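Probable mannosyltransferase KTR4 (Saccharomyces cerevisiae, PDB 5A07) is a probable mannosyltransferase of the GT-A glycosyltransferase clan, modelled here with guanosine-5'-diphosphate and a manganese ion. Local coordinates at residues Glu215-Pro220 with Asp327-Glu332; Tyr225-Arg230 with Phe248-Asp253; Ser313-Trp318 with Gln415-Thr420; Ala366-Ile371 with Arg423-Glu428. All blocks are in the same frame, centred on the assembly; numbering follows the deposited sequence.

Interaction 1: residues Glu215-Pro220 with Asp327-Glu332; sequences EFYHHP and DFLRSE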
# COMPACT_ATOMS: atom_id res chain seq x y z
N GLU B 215 11.40 -8.43 2.71
CA GLU B 215 12.85 -8.25 2.84
C GLU B 215 13.33 -6.80 2.91
O GLU B 215 14.36 -6.55 3.55
CB GLU B 215 13.53 -8.98 1.71
CG GLU B 215 15.06 -8.92 1.70
CD GLU B 215 15.72 -9.42 2.99
OE1 GLU B 215 15.09 -10.24 3.68
OE2 GLU B 215 16.84 -8.97 3.31
N PHE B 216 12.60 -5.85 2.27
CA PHE B 216 13.18 -4.48 2.10
C PHE B 216 13.56 -3.88 3.42
O PHE B 216 14.63 -3.27 3.55
CB PHE B 216 12.26 -3.58 1.31
CG PHE B 216 11.16 -2.97 2.13
CD1 PHE B 216 9.99 -3.60 2.27
CD2 PHE B 216 11.34 -1.75 2.76
CE1 PHE B 216 8.96 -3.05 2.98
CE2 PHE B 216 10.30 -1.15 3.49
CZ PHE B 216 9.08 -1.79 3.56
N TYR B 217 12.74 -4.12 4.45
CA TYR B 217 12.98 -3.48 5.76
C TYR B 217 14.15 -4.12 6.54
O TYR B 217 14.58 -3.57 7.53
CB TYR B 217 11.74 -3.51 6.66
CG TYR B 217 11.03 -4.85 6.71
CD1 TYR B 217 10.10 -5.21 5.73
CD2 TYR B 217 11.25 -5.74 7.78
CE1 TYR B 217 9.48 -6.45 5.77
CE2 TYR B 217 10.59 -6.95 7.86
CZ TYR B 217 9.73 -7.32 6.88
OH TYR B 217 9.07 -8.50 6.94
N HIS B 218 14.67 -5.21 6.03
CA HIS B 218 15.91 -5.79 6.56
C HIS B 218 17.15 -5.30 5.84
O HIS B 218 18.22 -5.71 6.17
CB HIS B 218 15.88 -7.31 6.37
CG HIS B 218 14.89 -7.98 7.24
ND1 HIS B 218 14.91 -7.81 8.61
CD2 HIS B 218 13.86 -8.80 6.96
CE1 HIS B 218 13.89 -8.44 9.13
NE2 HIS B 218 13.26 -9.09 8.17
N HIS B 219 17.03 -4.47 4.80
CA HIS B 219 18.24 -4.01 4.15
C HIS B 219 19.05 -3.19 5.14
O HIS B 219 18.51 -2.38 5.90
CB HIS B 219 17.95 -3.21 2.90
CG HIS B 219 19.17 -2.95 2.06
ND1 HIS B 219 20.06 -1.96 2.37
CD2 HIS B 219 19.65 -3.55 0.96
CE1 HIS B 219 21.04 -1.96 1.50
NE2 HIS B 219 20.81 -2.91 0.62
N PRO B 220 20.39 -3.38 5.17
CA PRO B 220 21.19 -2.63 6.12
C PRO B 220 20.98 -1.10 6.17
O PRO B 220 21.05 -0.51 7.23
CB PRO B 220 22.66 -2.92 5.68
CG PRO B 220 22.57 -4.22 5.06
CD PRO B 220 21.21 -4.30 4.36
N ASP B 327 8.30 -0.76 12.44
CA ASP B 327 8.08 -1.57 13.67
C ASP B 327 6.95 -2.59 13.46
O ASP B 327 7.01 -3.67 14.01
CB ASP B 327 7.64 -0.71 14.83
CG ASP B 327 8.75 0.16 15.40
OD1 ASP B 327 9.87 0.15 14.94
OD2 ASP B 327 8.49 0.83 16.43
N PHE B 328 5.91 -2.27 12.66
CA PHE B 328 4.92 -3.27 12.39
C PHE B 328 5.47 -4.44 11.56
O PHE B 328 5.24 -5.60 11.85
CB PHE B 328 3.63 -2.64 11.77
CG PHE B 328 2.64 -3.65 11.40
CD1 PHE B 328 1.94 -4.37 12.37
CD2 PHE B 328 2.42 -3.97 10.07
CE1 PHE B 328 1.03 -5.36 12.02
CE2 PHE B 328 1.50 -4.94 9.72
CZ PHE B 328 0.78 -5.64 10.71
N LEU B 329 6.22 -4.12 10.50
CA LEU B 329 6.73 -5.16 9.61
C LEU B 329 7.77 -6.04 10.36
O LEU B 329 7.98 -7.17 9.99
CB LEU B 329 7.41 -4.53 8.41
CG LEU B 329 6.54 -3.60 7.53
CD1 LEU B 329 7.21 -3.26 6.24
CD2 LEU B 329 5.20 -4.20 7.27
N ARG B 330 8.47 -5.42 11.28
CA ARG B 330 9.49 -6.11 12.07
C ARG B 330 8.90 -6.95 13.24
O ARG B 330 9.66 -7.66 13.90
CB ARG B 330 10.48 -5.11 12.58
CG ARG B 330 11.35 -4.54 11.46
CD ARG B 330 12.13 -3.31 11.93
NE ARG B 330 12.99 -2.90 10.81
CZ ARG B 330 13.53 -1.70 10.67
NH1 ARG B 330 13.24 -0.76 11.49
NH2 ARG B 330 14.28 -1.43 9.63
N SER B 331 7.61 -6.82 13.51
CA SER B 331 6.92 -7.45 14.63
C SER B 331 6.66 -8.88 14.34
O SER B 331 6.70 -9.34 13.21
CB SER B 331 5.56 -6.74 14.91
OG SER B 331 4.55 -7.08 13.91
N GLU B 332 6.43 -9.66 15.41
CA GLU B 332 6.38 -11.12 15.28
C GLU B 332 5.30 -11.59 14.37
O GLU B 332 5.53 -12.41 13.48
CB GLU B 332 6.24 -11.78 16.67
CG GLU B 332 6.13 -13.30 16.54
CD GLU B 332 5.78 -13.98 17.88
OE1 GLU B 332 6.12 -13.46 18.94
OE2 GLU B 332 5.10 -15.02 17.85
O HOH W 1 14.58 -5.35 10.15
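Leu329 lays its CB over the middle of the Tyr217 ring, a CH-pi contact in this GT-A fold between the 3-10 turn that follows helix 203-214 and the short helix 326-329. CB of Leu329 stands 3.7 Å from the centroid of the Tyr217 ring and only 5° off its normal, while CD1 of the same leucine touches both aromatic rings. CD1 of Leu329 lies 3.5 Å from CD1 of Tyr217 and 3.6 Å from CZ of Phe216. A chi1 of 45° turns the tyrosine side chain in above its own backbone, and the two rings meet: Tyr217 CD1 sits over a face of the Phe216 ring, toward its rim. Around this apolar patch, Tyr334 and Met338 of helix 332-344 pack on Tyr217, and Glu335 takes its hydroxyl in a hydrogen bond. Arg358 of helix 354-365 touches both Phe216 and Leu329.

On the more open flank Arg330 runs past the tyrosine in the opposite direction, extended from CG to NE, with CG of Arg330 3.9 Å from CD2 of Tyr217. Its guanidinium also serves the loop beyond, giving hydrogen bonds to the carbonyl oxygens of Leu222 and Tyr225. The cross-contact bond runs from NH2 of Arg330 to the backbone O of Tyr217, 3.0 Å long, nearly straight at 174° and within the guanidinium plane.

Interaction 2: residues Tyr225-Arg230 with Phe248-Asp253; sequences YKYVWR and FMNKND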
# COMPACT_ATOMS: atom_id res chain seq x y z
N TYR B 225 16.07 3.35 10.37
CA TYR B 225 14.81 4.13 10.22
C TYR B 225 13.63 3.37 10.84
O TYR B 225 13.56 2.15 10.73
CB TYR B 225 14.53 4.39 8.76
CG TYR B 225 15.54 5.24 8.04
CD1 TYR B 225 15.76 6.52 8.40
CD2 TYR B 225 16.34 4.70 7.08
CE1 TYR B 225 16.68 7.31 7.74
CE2 TYR B 225 17.27 5.45 6.42
CZ TYR B 225 17.43 6.76 6.74
OH TYR B 225 18.39 7.48 6.06
N LYS B 226 12.67 4.15 11.35
CA LYS B 226 11.38 3.66 11.79
C LYS B 226 10.29 3.77 10.68
O LYS B 226 9.37 2.93 10.63
CB LYS B 226 10.94 4.47 13.04
CG LYS B 226 9.58 4.05 13.60
CD LYS B 226 9.30 4.73 14.91
CE LYS B 226 7.89 4.51 15.42
NZ LYS B 226 7.49 3.11 15.54
N TYR B 227 10.42 4.78 9.81
CA TYR B 227 9.37 5.06 8.80
C TYR B 227 9.96 5.09 7.42
O TYR B 227 11.09 5.60 7.26
CB TYR B 227 8.77 6.40 9.05
CG TYR B 227 7.96 6.52 10.30
CD1 TYR B 227 6.69 5.95 10.39
CD2 TYR B 227 8.49 7.11 11.43
CE1 TYR B 227 5.95 6.02 11.53
CE2 TYR B 227 7.73 7.20 12.58
CZ TYR B 227 6.45 6.67 12.63
OH TYR B 227 5.69 6.73 13.83
N VAL B 228 9.16 4.66 6.44
CA VAL B 228 9.53 4.83 5.05
C VAL B 228 8.33 5.46 4.37
O VAL B 228 7.16 5.17 4.72
CB VAL B 228 9.95 3.55 4.28
CG1 VAL B 228 11.20 2.85 4.90
CG2 VAL B 228 8.84 2.61 4.18
N TRP B 229 8.62 6.34 3.41
CA TRP B 229 7.68 6.76 2.42
C TRP B 229 8.17 6.08 1.14
O TRP B 229 9.18 6.50 0.56
CB TRP B 229 7.74 8.29 2.35
CG TRP B 229 6.78 8.95 1.40
CD1 TRP B 229 6.39 8.49 0.17
CD2 TRP B 229 6.16 10.22 1.58
NE1 TRP B 229 5.49 9.40 -0.42
CE2 TRP B 229 5.33 10.47 0.44
CE3 TRP B 229 6.21 11.18 2.60
CZ2 TRP B 229 4.58 11.63 0.31
CZ3 TRP B 229 5.41 12.29 2.51
CH2 TRP B 229 4.59 12.50 1.36
N ARG B 230 7.42 5.11 0.64
CA ARG B 230 7.69 4.49 -0.64
C ARG B 230 7.32 5.37 -1.83
O ARG B 230 6.17 5.79 -1.95
CB ARG B 230 6.96 3.17 -0.75
CG ARG B 230 7.14 2.43 -2.08
CD ARG B 230 6.56 1.07 -1.86
NE ARG B 230 6.36 0.36 -3.08
CZ ARG B 230 5.85 -0.85 -3.12
NH1 ARG B 230 5.55 -1.51 -2.01
NH2 ARG B 230 5.67 -1.44 -4.27
N PHE B 248 3.32 13.29 12.05
CA PHE B 248 1.91 13.08 12.18
C PHE B 248 1.59 11.64 12.49
O PHE B 248 0.80 11.32 13.41
CB PHE B 248 1.17 13.54 10.92
CG PHE B 248 -0.22 13.06 10.85
CD1 PHE B 248 -1.23 13.74 11.48
CD2 PHE B 248 -0.53 11.87 10.17
CE1 PHE B 248 -2.55 13.27 11.49
CE2 PHE B 248 -1.85 11.39 10.13
CZ PHE B 248 -2.86 12.08 10.81
N MET B 249 2.26 10.73 11.81
CA MET B 249 2.04 9.28 12.04
C MET B 249 2.39 8.92 13.49
O MET B 249 1.67 8.19 14.18
CB MET B 249 2.90 8.40 11.13
CG MET B 249 2.82 8.58 9.62
SD MET B 249 1.25 8.11 9.05
CE MET B 249 1.47 6.31 8.98
N ASN B 250 3.55 9.37 13.90
CA ASN B 250 4.05 9.04 15.21
C ASN B 250 3.16 9.63 16.30
O ASN B 250 2.75 8.93 17.24
CB ASN B 250 5.47 9.59 15.37
CG ASN B 250 6.14 9.02 16.57
OD1 ASN B 250 6.53 7.88 16.59
ND2 ASN B 250 6.16 9.80 17.61
N LYS B 251 2.87 10.93 16.21
CA LYS B 251 2.08 11.58 17.20
C LYS B 251 0.64 11.07 17.28
O LYS B 251 0.03 11.19 18.32
CB LYS B 251 2.09 13.10 16.98
CG LYS B 251 1.70 13.89 18.18
CD LYS B 251 2.73 13.81 19.33
CE LYS B 251 2.12 14.23 20.67
NZ LYS B 251 1.61 15.62 20.61
N ASN B 252 0.07 10.52 16.22
CA ASN B 252 -1.30 10.03 16.23
C ASN B 252 -1.42 8.50 16.18
O ASN B 252 -2.46 7.96 15.85
CB ASN B 252 -2.08 10.75 15.12
CG ASN B 252 -2.16 12.24 15.37
OD1 ASN B 252 -2.96 12.69 16.17
ND2 ASN B 252 -1.20 13.02 14.81
N ASP B 253 -0.31 7.82 16.45
CA ASP B 253 -0.24 6.36 16.52
C ASP B 253 -0.74 5.64 15.29
O ASP B 253 -1.42 4.64 15.37
CB ASP B 253 -0.92 5.84 17.82
CG ASP B 253 -0.15 6.32 19.09
OD1 ASP B 253 1.10 6.36 19.04
OD2 ASP B 253 -0.80 6.68 20.07
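Tyr227 reaches from strand 227-230 of the central mixed sheet to the last turn of helix 245-251, which packs against the sheet in this GT-A fold. Its CB points at the helix, and with CG anti to the carbonyl carbon (chi1 -68°) the ring projects from the strand to the helix. Halfway out, CE1 of Tyr227 meets CB of Met249 at 3.9 Å, an apolar touch made obliquely to the ring. The methionine then folds back at chi2 and chi3, carrying its sulfur away from the tyrosine; its side chain also packs on Ile323 of the neighbouring strand 322-325. At the far end, CZ of Tyr227 lies 4.1 Å from CB of Asn250, and OH of Tyr227 comes within 3.3 Å of the same CB. OD1 of Asn250 lies 3.1 Å from OH of Tyr227, with the amide plane standing almost perpendicular to the phenol ring (88°). The helix ends here in a Schellman motif, with Asp253 at positive phi.

Behind the ring, Lys226 sends its CG over one face of Tyr227, and CE of Lys226 passes 3.8 Å from OD1 of Asn250. The ammonium group itself turns to Asp325 and Asp327, forming salt bridges with both. The lysine charge is thus probably balanced mainly by those two aspartates, whereas the strand-helix contact is largely packing of the tyrosine, with its hydroxyl close to the asparagine oxygen.

Interaction 3: residues Ser313-Trp318 with Gln415-Thr420; sequences STCHFW and QNCQAT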
# COMPACT_ATOMS: atom_id res chain seq x y z
N SER B 313 -12.17 -10.58 -0.52
CA SER B 313 -12.65 -9.55 -1.45
C SER B 313 -11.63 -9.17 -2.52
O SER B 313 -12.00 -8.73 -3.57
CB SER B 313 -13.00 -8.27 -0.62
OG SER B 313 -11.81 -7.78 0.04
N THR B 314 -10.38 -9.36 -2.17
CA THR B 314 -9.17 -8.94 -2.90
C THR B 314 -8.88 -7.48 -2.71
O THR B 314 -7.93 -6.94 -3.32
CB THR B 314 -9.11 -9.36 -4.37
OG1 THR B 314 -10.01 -8.55 -5.14
CG2 THR B 314 -9.48 -10.80 -4.51
N CYS B 315 -9.60 -6.80 -1.81
CA CYS B 315 -9.27 -5.38 -1.53
C CYS B 315 -7.90 -5.27 -0.88
O CYS B 315 -7.49 -6.08 -0.04
CB CYS B 315 -10.32 -4.75 -0.64
SG CYS B 315 -11.89 -4.60 -1.52
N HIS B 316 -7.13 -4.24 -1.32
CA HIS B 316 -5.83 -3.99 -0.80
C HIS B 316 -5.46 -2.51 -0.89
O HIS B 316 -5.98 -1.79 -1.73
CB HIS B 316 -4.80 -4.88 -1.53
CG HIS B 316 -4.69 -4.61 -3.00
ND1 HIS B 316 -5.58 -5.12 -3.93
CD2 HIS B 316 -3.83 -3.85 -3.68
CE1 HIS B 316 -5.24 -4.69 -5.13
NE2 HIS B 316 -4.17 -3.93 -5.01
N PHE B 317 -4.55 -2.09 -0.02
CA PHE B 317 -3.96 -0.75 -0.15
C PHE B 317 -3.05 -0.82 -1.36
O PHE B 317 -2.32 -1.79 -1.53
CB PHE B 317 -3.17 -0.38 1.08
CG PHE B 317 -3.94 -0.59 2.36
CD1 PHE B 317 -5.06 0.20 2.61
CD2 PHE B 317 -3.57 -1.56 3.27
CE1 PHE B 317 -5.86 -0.04 3.73
CE2 PHE B 317 -4.32 -1.77 4.39
CZ PHE B 317 -5.46 -1.01 4.62
N TRP B 318 -3.06 0.23 -2.17
CA TRP B 318 -2.27 0.22 -3.40
C TRP B 318 -0.89 0.74 -3.14
O TRP B 318 -0.63 1.97 -3.20
CB TRP B 318 -2.97 1.05 -4.45
CG TRP B 318 -2.59 0.61 -5.88
CD1 TRP B 318 -2.27 -0.63 -6.31
CD2 TRP B 318 -2.55 1.46 -7.01
NE1 TRP B 318 -2.04 -0.61 -7.70
CE2 TRP B 318 -2.21 0.67 -8.13
CE3 TRP B 318 -2.73 2.82 -7.19
CZ2 TRP B 318 -2.04 1.22 -9.38
CZ3 TRP B 318 -2.62 3.34 -8.47
CH2 TRP B 318 -2.30 2.53 -9.53
N GLN B 415 -12.98 -1.42 -9.82
CA GLN B 415 -11.76 -1.76 -9.13
C GLN B 415 -11.49 -0.91 -7.85
O GLN B 415 -10.61 -1.21 -7.13
CB GLN B 415 -10.57 -1.66 -10.13
CG GLN B 415 -10.72 -2.56 -11.37
CD GLN B 415 -11.01 -3.97 -11.01
OE1 GLN B 415 -10.22 -4.62 -10.40
NE2 GLN B 415 -12.19 -4.47 -11.41
N ASN B 416 -12.30 0.09 -7.59
CA ASN B 416 -12.18 0.94 -6.40
C ASN B 416 -12.82 0.23 -5.19
O ASN B 416 -13.99 -0.15 -5.27
CB ASN B 416 -12.89 2.25 -6.65
CG ASN B 416 -12.50 3.35 -5.67
OD1 ASN B 416 -11.77 3.12 -4.69
ND2 ASN B 416 -13.01 4.51 -5.90
N CYS B 417 -12.03 0.03 -4.14
CA CYS B 417 -12.52 -0.53 -2.89
C CYS B 417 -12.66 0.50 -1.80
O CYS B 417 -12.98 0.18 -0.67
CB CYS B 417 -11.64 -1.70 -2.46
SG CYS B 417 -12.49 -2.68 -1.19
N GLN B 418 -12.45 1.78 -2.12
CA GLN B 418 -12.41 2.80 -1.10
C GLN B 418 -13.77 2.94 -0.36
O GLN B 418 -13.76 3.19 0.84
CB GLN B 418 -11.94 4.14 -1.65
CG GLN B 418 -11.81 5.26 -0.60
CD GLN B 418 -10.63 5.00 0.32
OE1 GLN B 418 -9.52 4.71 -0.15
NE2 GLN B 418 -10.85 5.09 1.58
N ALA B 419 -14.91 2.76 -1.04
CA ALA B 419 -16.22 2.84 -0.39
C ALA B 419 -16.34 1.81 0.71
O ALA B 419 -16.90 2.11 1.76
CB ALA B 419 -17.36 2.67 -1.39
N THR B 420 -15.81 0.61 0.50
CA THR B 420 -15.83 -0.43 1.52
C THR B 420 -15.02 -0.04 2.77
O THR B 420 -15.49 -0.20 3.90
CB THR B 420 -15.35 -1.79 0.95
OG1 THR B 420 -16.26 -2.18 -0.07
CG2 THR B 420 -15.25 -2.87 2.03
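Cys315 overlaps Cys417 sulfur to sulfur, in a disulfide with SG of Cys315 and SG of Cys417 2.0 Å apart. The torsion about the S-S bond is 85°, near the right angle such bonds prefer, so the link shows no sign of twist strain there. The two half-cystines reach it differently. Cys315 carries its SG beside the backbone N, anti to the carbonyl carbon, whereas Cys417 has SG anti to its backbone N (chi1 -164°). The bridge joins the loop leading into strand 316-317 to the N-cap position of helix 418-425, beside the mixed sheet of the GT-A fold.

Each cysteine sits in a braced piece of chain. Ser313 forms an ST turn, its OG accepting from N of Cys315 at 3.0 Å, and the same OG is bonded to the backbone O of Trp295. One residue along, ND1 of His316 donates to O of Thr314 in a straight bond (180°) that lies in the imidazole plane, which helps to fix the rotation of that ring. On the other side Asn416 makes an Asx turn: its OD1 receives N of Gln418 at 3.0 Å, with the donor well above the amide carbonyl plane. Trp295 of helix 293-297 packs on both cysteines, and Asn261 of strand 256-262 binds the backbone of Cys417.

Because this buried link is covalent, it ties the start of helix 418-425 to the sheet region across 101 intervening residues, a covalent tie added to the packing around it.

Interaction 4: residues Ala366-Ile371 with Arg423-Glu428; sequences ADKSSI and RHSMSE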
# COMPACT_ATOMS: atom_id res chain seq x y z
N ALA B 366 -3.57 -5.90 13.02
CA ALA B 366 -3.49 -4.54 13.55
C ALA B 366 -4.89 -3.97 13.68
O ALA B 366 -5.81 -4.40 12.99
CB ALA B 366 -2.68 -3.62 12.67
N ASP B 367 -4.99 -2.99 14.55
CA ASP B 367 -6.20 -2.27 14.77
C ASP B 367 -6.45 -1.34 13.58
O ASP B 367 -5.63 -0.49 13.28
CB ASP B 367 -6.03 -1.37 16.02
CG ASP B 367 -7.31 -0.65 16.40
OD1 ASP B 367 -8.13 -0.21 15.55
OD2 ASP B 367 -7.55 -0.50 17.62
N LYS B 368 -7.60 -1.45 12.95
CA LYS B 368 -7.86 -0.71 11.75
C LYS B 368 -7.85 0.84 11.91
O LYS B 368 -7.67 1.56 10.89
CB LYS B 368 -9.13 -1.18 11.09
CG LYS B 368 -10.39 -0.77 11.86
CD LYS B 368 -11.50 -1.68 11.37
CE LYS B 368 -12.86 -1.08 11.61
NZ LYS B 368 -13.23 -1.31 12.95
N SER B 369 -8.04 1.34 13.13
CA SER B 369 -8.02 2.78 13.39
C SER B 369 -6.57 3.34 13.43
O SER B 369 -6.39 4.55 13.47
CB SER B 369 -8.75 3.10 14.70
OG SER B 369 -8.05 2.52 15.80
N SER B 370 -5.57 2.46 13.36
CA SER B 370 -4.19 2.83 13.22
C SER B 370 -3.71 2.98 11.75
O SER B 370 -2.53 3.24 11.54
CB SER B 370 -3.22 1.86 13.99
OG SER B 370 -3.14 0.58 13.37
N ILE B 371 -4.61 2.74 10.79
CA ILE B 371 -4.31 2.76 9.35
C ILE B 371 -5.01 4.02 8.79
O ILE B 371 -6.26 4.18 8.93
CB ILE B 371 -4.80 1.48 8.66
CG1 ILE B 371 -4.09 0.24 9.26
CG2 ILE B 371 -4.60 1.61 7.17
CD1 ILE B 371 -4.65 -1.03 8.76
N ARG B 423 -17.02 2.75 4.52
CA ARG B 423 -18.24 2.20 5.16
C ARG B 423 -17.94 1.38 6.41
O ARG B 423 -18.67 1.49 7.41
CB ARG B 423 -18.99 1.37 4.15
CG ARG B 423 -20.27 0.66 4.68
CD ARG B 423 -20.94 -0.13 3.58
NE ARG B 423 -21.34 0.80 2.57
CZ ARG B 423 -21.03 0.79 1.26
NH1 ARG B 423 -20.35 -0.20 0.73
NH2 ARG B 423 -21.46 1.80 0.50
N HIS B 424 -16.90 0.56 6.37
CA HIS B 424 -16.67 -0.48 7.39
C HIS B 424 -15.44 -0.30 8.25
O HIS B 424 -15.34 -0.91 9.34
CB HIS B 424 -16.55 -1.85 6.75
CG HIS B 424 -17.81 -2.30 6.10
ND1 HIS B 424 -18.91 -2.70 6.82
CD2 HIS B 424 -18.14 -2.41 4.80
CE1 HIS B 424 -19.88 -3.02 5.99
NE2 HIS B 424 -19.44 -2.85 4.76
N SER B 425 -14.47 0.47 7.80
CA SER B 425 -13.23 0.51 8.51
C SER B 425 -13.00 1.80 9.20
O SER B 425 -12.13 1.87 10.04
CB SER B 425 -12.02 0.25 7.64
OG SER B 425 -12.09 -0.99 7.03
N MET B 426 -13.73 2.84 8.86
CA MET B 426 -13.48 4.12 9.49
C MET B 426 -14.49 4.42 10.60
O MET B 426 -15.68 4.48 10.34
CB MET B 426 -13.49 5.23 8.44
CG MET B 426 -12.32 5.11 7.40
SD MET B 426 -12.42 6.30 6.06
CE MET B 426 -11.93 7.81 6.83
N SER B 427 -14.01 4.64 11.81
CA SER B 427 -14.92 5.11 12.87
C SER B 427 -14.99 6.61 12.86
O SER B 427 -14.33 7.29 12.05
CB SER B 427 -14.44 4.62 14.21
OG SER B 427 -13.22 5.27 14.56
N GLU B 428 -15.75 7.16 13.82
CA GLU B 428 -15.99 8.64 13.92
C GLU B 428 -14.65 9.42 13.91
O GLU B 428 -14.54 10.41 13.22
CB GLU B 428 -16.86 9.03 15.18
CG GLU B 428 -16.26 8.59 16.50
CD GLU B 428 -17.22 8.26 17.71
OE1 GLU B 428 -17.94 7.23 17.64
OE2 GLU B 428 -17.14 8.98 18.76
O HOH W 2 -9.53 3.30 9.97
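A lysine side chain lying along backbone carbonyls, helped by a bridging water, makes this partly buried contact between the 3-10 turn ahead of strand 371-373 and the C-terminal end of helix 418-425. Lys368 carries most of it. A chi1 of 71° turns its chain toward the helix, and the side chain stays extended until it bends at chi4. CG of Lys368 passes 3.6 Å from O of Ser425, and its CD comes 4.2 Å from CB of the same serine. CE of Lys368 then lies against two carbonyl oxygens, 3.4 Å from O of His424 and 3.4 Å from O of Ser425. The methylenes, then, rather than the ammonium nitrogen, do the touching. Water 2 sits between the backbones, 2.7 Å from O of Lys368 and 3.0 Å from O of Ser425, placed to donate to both, though other acceptors nearby compete for its protons.

The turn presenting the lysine is held by Asp367 in an Asx turn. Its OD1 accepts both N and OG of Ser369, from the same face of the carboxylate, and its backbone O takes N and OG of Ser370. Across the contact, Trp295 of helix 293-297 packs on Ser425, and Ala294 of the same helix touches His424.

The carbonyls near the end of helix 418-425 probably lie at its negative pole, so a lysine whose polarised CE rests against two of them would probably gain modest electrostatic stabilisation, supplementing van der Waals contact and the water link.

Interactions 1 and 3 are buried and lie on opposite sides of the chain's centre; interactions 2 and 4 are only partly buried. Their chemistry differs: aromatic and aliphatic packing with one arginine bond in interaction 1, a covalent bridge in interaction 3, a tyrosine against a helix end in interaction 2, and a lysine and a water at carbonyls in interaction 4. Interactions 1 and 2 meet directly, through polar bonds between their segments and Phe216 packing on Val228. Interactions 3 and 4 hold the two ends of helix 418-425 and touch through Phe317 and Ile371. Lighter packing connects Phe328 with Ala366 and Asp253 with Ser370.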